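Local structure of endoglucanase E (Clostridium thermocellum, 2WAO) at residues A[45-50]-A[65-70]; A[91-96]-A[100-105]. The protein probably deacetylates plant cell-wall polysaccharides through this C-terminal esterase domain of a cellulase, and binds cellulose-type chains such as cellohexaose in the same active-site cleft. One frame throughout, in Å; residues are numbered along the deposited sequence.

Interaction 1: residues A[45-50]-A[65-70]; sequences VTIKSG and PPFSVN
Strand 45-49, carrying Ile47 and Ser49, crosses strand 67-70, carrying Phe67 and Val69, at -56° with axes 6.5 Å apart at their closest, and the backbones come nearest at Ser49 and Val69. No hydrogen bond joins the two segments; they meet through inward-pointing side chains. Ile47 works with both of its branches. Its CD1 reaches the edge of the Phe67 ring, near the ring plane, at 4.0 Å from CE1, the two side chains extending toward each other from across the gap. Its CG2 meets Val69, lying 4.1 Å from CG1, while the CG2 methyl of Val69 packs against the same branch. Phe67 CG sits between its own backbone N and carbonyl carbon (chi1 63°), which stands the ring up from its strand toward Ile47. Val69 CG1, anti to the backbone N (chi1 179°), is directed at the backbone of the other strand: it lies 3.7 Å from Ile47 O and 3.9 Å from Ser49 CB, filling the angle where the strands converge. There Ser49 OG comes within 3.1 Å of Val69 O, but this is a close approach and not a bond; the hydroxyl is hydrogen-bonded instead to Gly51 O, two residues on, past the bend at Gly50. Around this apolar centre, Phe55 and Phe104 touch Ile47, while Val76, Leu78 and Leu91 touch Phe67. Backbone hydrogen bonds of Ile47 with Ser74 and Lys48 with Gln103 set 45-49 between strands 73-79 and 102-108; strand 62-70 pairs with 52-59 in the other sheet. Two sheets facing each other across aliphatic and aromatic side chains, most of them buried, form the core of a beta-sandwich, here the N-terminal domain of a family 2 carbohydrate esterase.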
# COMPACT_ATOMS: atom_id res chain seq x y z
N VAL A 45 -21.73 -7.97 3.16
CA VAL A 45 -21.45 -6.64 2.63
C VAL A 45 -21.85 -6.61 1.16
O VAL A 45 -21.77 -7.63 0.47
CB VAL A 45 -19.91 -6.28 2.80
CG1 VAL A 45 -19.04 -7.18 1.95
CG2 VAL A 45 -19.63 -4.79 2.45
N THR A 46 -22.30 -5.45 0.69
CA THR A 46 -22.51 -5.24 -0.73
C THR A 46 -21.38 -4.37 -1.27
O THR A 46 -21.11 -3.28 -0.73
CB THR A 46 -23.88 -4.58 -1.00
OG1 THR A 46 -24.90 -5.42 -0.42
CG2 THR A 46 -24.13 -4.45 -2.50
N ILE A 47 -20.73 -4.87 -2.31
CA ILE A 47 -19.57 -4.22 -2.92
C ILE A 47 -19.81 -4.01 -4.41
O ILE A 47 -20.17 -4.97 -5.12
CB ILE A 47 -18.31 -5.11 -2.76
CG1 ILE A 47 -17.89 -5.13 -1.28
CG2 ILE A 47 -17.16 -4.57 -3.70
CD1 ILE A 47 -16.98 -6.31 -0.89
N LYS A 48 -19.57 -2.79 -4.87
CA LYS A 48 -19.46 -2.53 -6.31
C LYS A 48 -17.99 -2.36 -6.69
O LYS A 48 -17.27 -1.62 -6.01
CB LYS A 48 -20.28 -1.30 -6.69
CG LYS A 48 -20.19 -0.94 -8.19
CD LYS A 48 -21.14 0.19 -8.51
CE LYS A 48 -20.70 0.89 -9.78
NZ LYS A 48 -21.51 2.11 -9.90
N SER A 49 -17.56 -3.01 -7.77
CA SER A 49 -16.16 -3.01 -8.20
C SER A 49 -16.08 -2.74 -9.69
O SER A 49 -16.78 -3.39 -10.48
CB SER A 49 -15.50 -4.37 -7.89
OG SER A 49 -14.09 -4.29 -8.26
N GLY A 50 -15.19 -1.83 -10.07
CA GLY A 50 -15.00 -1.48 -11.48
C GLY A 50 -14.23 -2.52 -12.28
O GLY A 50 -14.41 -2.62 -13.50
N PRO A 65 -10.77 -17.09 3.72
CA PRO A 65 -10.39 -17.23 2.31
C PRO A 65 -10.81 -15.99 1.50
O PRO A 65 -11.94 -15.44 1.71
CB PRO A 65 -11.16 -18.50 1.88
CG PRO A 65 -11.27 -19.27 3.15
CD PRO A 65 -11.61 -18.22 4.16
N PRO A 66 -9.91 -15.45 0.66
CA PRO A 66 -10.25 -14.24 -0.10
C PRO A 66 -11.26 -14.47 -1.19
O PRO A 66 -11.57 -15.64 -1.51
CB PRO A 66 -8.92 -13.83 -0.75
CG PRO A 66 -8.13 -15.04 -0.77
CD PRO A 66 -8.49 -15.81 0.47
N PHE A 67 -11.83 -13.39 -1.70
CA PHE A 67 -12.89 -13.49 -2.72
C PHE A 67 -12.80 -12.31 -3.66
O PHE A 67 -12.22 -11.28 -3.30
CB PHE A 67 -14.28 -13.54 -2.08
CG PHE A 67 -14.64 -12.30 -1.30
CD1 PHE A 67 -15.31 -11.27 -1.92
CD2 PHE A 67 -14.25 -12.16 0.06
CE1 PHE A 67 -15.65 -10.09 -1.20
CE2 PHE A 67 -14.58 -10.99 0.77
CZ PHE A 67 -15.25 -9.96 0.15
N SER A 68 -13.33 -12.46 -4.86
CA SER A 68 -13.28 -11.37 -5.79
C SER A 68 -14.65 -10.81 -6.03
O SER A 68 -15.65 -11.54 -5.90
CB SER A 68 -12.74 -11.80 -7.16
OG SER A 68 -13.49 -12.90 -7.65
N VAL A 69 -14.69 -9.54 -6.42
CA VAL A 69 -15.87 -8.94 -6.97
C VAL A 69 -15.42 -8.31 -8.28
O VAL A 69 -14.60 -7.38 -8.29
CB VAL A 69 -16.54 -7.91 -6.03
CG1 VAL A 69 -17.80 -7.29 -6.72
CG2 VAL A 69 -16.94 -8.55 -4.70
N ASN A 70 -15.94 -8.84 -9.40
CA ASN A 70 -15.38 -8.51 -10.72
C ASN A 70 -16.35 -7.74 -11.63
O ASN A 70 -17.31 -8.32 -12.18
CB ASN A 70 -14.79 -9.78 -11.39
CG ASN A 70 -14.00 -9.45 -12.69
OD1 ASN A 70 -13.91 -8.30 -13.09
ND2 ASN A 70 -13.45 -10.49 -13.34

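Interaction 2: residues A[91-96]-A[100-105]; sequences LWKRTE and GEVQFL
Leu91 and Phe104 meet at one end of this contact, Lys93 and Val102 at the other, the segments running nearly antiparallel yet too far apart for strand pairing. Leu91 CD2 meets the Phe104 ring at a slant, 3.6 Å from CE1. Val102, from the ring's own strand, rests CG1 on one face of it, displaced from the ring centre and 3.7 Å from the ring plane. The other methyl of Val102, CG2, turns to Lys93, whose side chain runs alongside, pointing the other way; CE and CG2 are 3.5 Å apart, a close carbon contact. Lys93 is stretched out as far as CE, then bends at its last torsion (chi4 -93°), which turns the ammonium group into a cluster of backbone carbonyls. NZ donates to Ala28 O, outside both segments, and to Thr95 O at 3.0 Å, the latter approached from above the carbonyl plane, 55° out of it. Across the contact a weak bond reaches Gly100 O, 3.5 Å from NZ. The buried amine is thus held by Thr95 O and Ala28 O, with weak help from Gly100 O at the start of the returning segment; the converging carbonyl dipoles would tend to favour its charged form. Beyond it, Glu96 OE2 is hydrogen-bonded to Ser176 OG, a residue of the glycan pocket, and Arg94 forms a salt bridge with Glu139. Phe55 touches both Leu91 and Val102, while Val34 touches Phe104, continuing the apolar core. Strand 85-93 and strand 102-108 lie in different sheets, so 91-105 forms a beta-arch: a connection that passes from one sheet of the sandwich to the other, its loop turned toward the SGNH-hydrolase fold and the glycan cleft.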
# COMPACT_ATOMS: atom_id res chain seq x y z
N LEU A 91 -12.27 -5.51 6.61
CA LEU A 91 -12.47 -5.90 5.20
C LEU A 91 -11.39 -5.21 4.35
O LEU A 91 -11.36 -3.98 4.26
CB LEU A 91 -13.90 -5.54 4.74
CG LEU A 91 -14.25 -5.82 3.29
CD1 LEU A 91 -14.05 -7.31 2.93
CD2 LEU A 91 -15.70 -5.37 2.96
N TRP A 92 -10.51 -5.99 3.71
CA TRP A 92 -9.27 -5.46 3.13
C TRP A 92 -9.27 -5.58 1.60
O TRP A 92 -9.56 -6.66 1.04
CB TRP A 92 -8.09 -6.25 3.72
CG TRP A 92 -6.70 -5.80 3.30
CD1 TRP A 92 -6.05 -6.07 2.11
CD2 TRP A 92 -5.81 -4.98 4.06
NE1 TRP A 92 -4.83 -5.46 2.10
CE2 TRP A 92 -4.64 -4.80 3.29
CE3 TRP A 92 -5.89 -4.39 5.34
CZ2 TRP A 92 -3.54 -4.06 3.76
CZ3 TRP A 92 -4.78 -3.63 5.79
CH2 TRP A 92 -3.61 -3.51 5.01
N LYS A 93 -8.97 -4.48 0.93
CA LYS A 93 -8.87 -4.48 -0.52
C LYS A 93 -7.45 -4.99 -0.87
O LYS A 93 -6.42 -4.30 -0.66
CB LYS A 93 -9.10 -3.08 -1.11
CG LYS A 93 -9.10 -3.09 -2.65
CD LYS A 93 -9.25 -1.64 -3.20
CE LYS A 93 -9.61 -1.63 -4.70
NZ LYS A 93 -8.40 -1.54 -5.64
N ARG A 94 -7.38 -6.21 -1.37
CA ARG A 94 -6.06 -6.80 -1.68
C ARG A 94 -5.35 -6.17 -2.86
O ARG A 94 -4.11 -6.00 -2.84
CB ARG A 94 -6.23 -8.29 -1.96
CG ARG A 94 -6.68 -9.03 -0.74
CD ARG A 94 -7.24 -10.44 -1.13
NE ARG A 94 -6.35 -11.28 -2.00
CZ ARG A 94 -5.59 -12.30 -1.58
NH1 ARG A 94 -5.45 -12.62 -0.28
NH2 ARG A 94 -4.91 -13.02 -2.47
N THR A 95 -6.13 -5.89 -3.88
CA THR A 95 -5.68 -5.50 -5.22
C THR A 95 -5.50 -3.99 -5.38
O THR A 95 -6.08 -3.17 -4.65
CB THR A 95 -6.69 -6.01 -6.27
OG1 THR A 95 -8.01 -5.84 -5.73
CG2 THR A 95 -6.46 -7.51 -6.57
N GLU A 96 -4.69 -3.61 -6.35
CA GLU A 96 -4.29 -2.21 -6.49
C GLU A 96 -5.30 -1.33 -7.23
O GLU A 96 -6.32 -1.80 -7.79
CB GLU A 96 -2.93 -2.14 -7.17
CG GLU A 96 -2.97 -2.76 -8.60
CD GLU A 96 -1.60 -2.74 -9.23
OE1 GLU A 96 -1.16 -1.65 -9.70
OE2 GLU A 96 -0.94 -3.82 -9.22
N GLY A 100 -9.38 -1.06 -10.36
CA GLY A 100 -10.68 -0.43 -10.39
C GLY A 100 -11.09 0.12 -9.06
O GLY A 100 -10.64 -0.35 -8.02
N GLU A 101 -11.97 1.12 -9.08
CA GLU A 101 -12.53 1.68 -7.84
C GLU A 101 -13.54 0.74 -7.25
O GLU A 101 -14.19 -0.03 -7.97
CB GLU A 101 -13.22 3.04 -8.11
CG GLU A 101 -12.24 4.03 -8.70
CD GLU A 101 -12.93 5.24 -9.33
OE1 GLU A 101 -14.17 5.39 -9.13
OE2 GLU A 101 -12.22 6.02 -10.03
N VAL A 102 -13.70 0.82 -5.94
CA VAL A 102 -14.61 -0.05 -5.22
C VAL A 102 -15.50 0.86 -4.36
O VAL A 102 -15.00 1.82 -3.75
CB VAL A 102 -13.78 -0.96 -4.30
CG1 VAL A 102 -14.63 -1.64 -3.16
CG2 VAL A 102 -13.05 -1.98 -5.17
N GLN A 103 -16.77 0.53 -4.31
CA GLN A 103 -17.72 1.28 -3.48
C GLN A 103 -18.33 0.30 -2.50
O GLN A 103 -18.76 -0.81 -2.89
CB GLN A 103 -18.76 1.94 -4.39
CG GLN A 103 -19.78 2.82 -3.64
CD GLN A 103 -20.70 3.60 -4.56
OE1 GLN A 103 -21.03 3.15 -5.68
NE2 GLN A 103 -21.09 4.81 -4.12
N PHE A 104 -18.36 0.69 -1.22
CA PHE A 104 -18.97 -0.12 -0.18
C PHE A 104 -20.38 0.37 -0.03
O PHE A 104 -20.62 1.55 0.27
CB PHE A 104 -18.16 -0.08 1.14
CG PHE A 104 -16.81 -0.68 0.98
CD1 PHE A 104 -16.65 -2.05 0.93
CD2 PHE A 104 -15.70 0.14 0.77
CE1 PHE A 104 -15.39 -2.62 0.72
CE2 PHE A 104 -14.43 -0.40 0.55
CZ PHE A 104 -14.28 -1.79 0.53
N LEU A 105 -21.31 -0.53 -0.31
CA LEU A 105 -22.71 -0.14 -0.35
C LEU A 105 -23.51 -0.52 0.89
O LEU A 105 -24.70 -0.21 0.95
CB LEU A 105 -23.38 -0.65 -1.62
CG LEU A 105 -22.80 -0.03 -2.89
CD1 LEU A 105 -23.25 -0.93 -4.04
CD2 LEU A 105 -23.28 1.41 -3.08

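Overall arrangement
Interactions 1 and 2 lie in the same beta-sandwich, their centres about 7 Å apart. Strands 43-49 and 102-108 are neighbours in one sheet, joined by probable backbone hydrogen bonds from Gln103 N to Lys48 O and from Leu105 N to Thr46 O, each 2.8 Å. The facing sheet supplies 62-70 to interaction 1 and 85-93 to interaction 2, and Leu91 connects the two contacts by touching Val45 and Phe67. Between the sheets, Val102 also packs on Ile47 and Ser49. Interaction 2 is the one that extends toward the glycan: the side chain of Glu96 lies about 5 Å from a bound glucose unit.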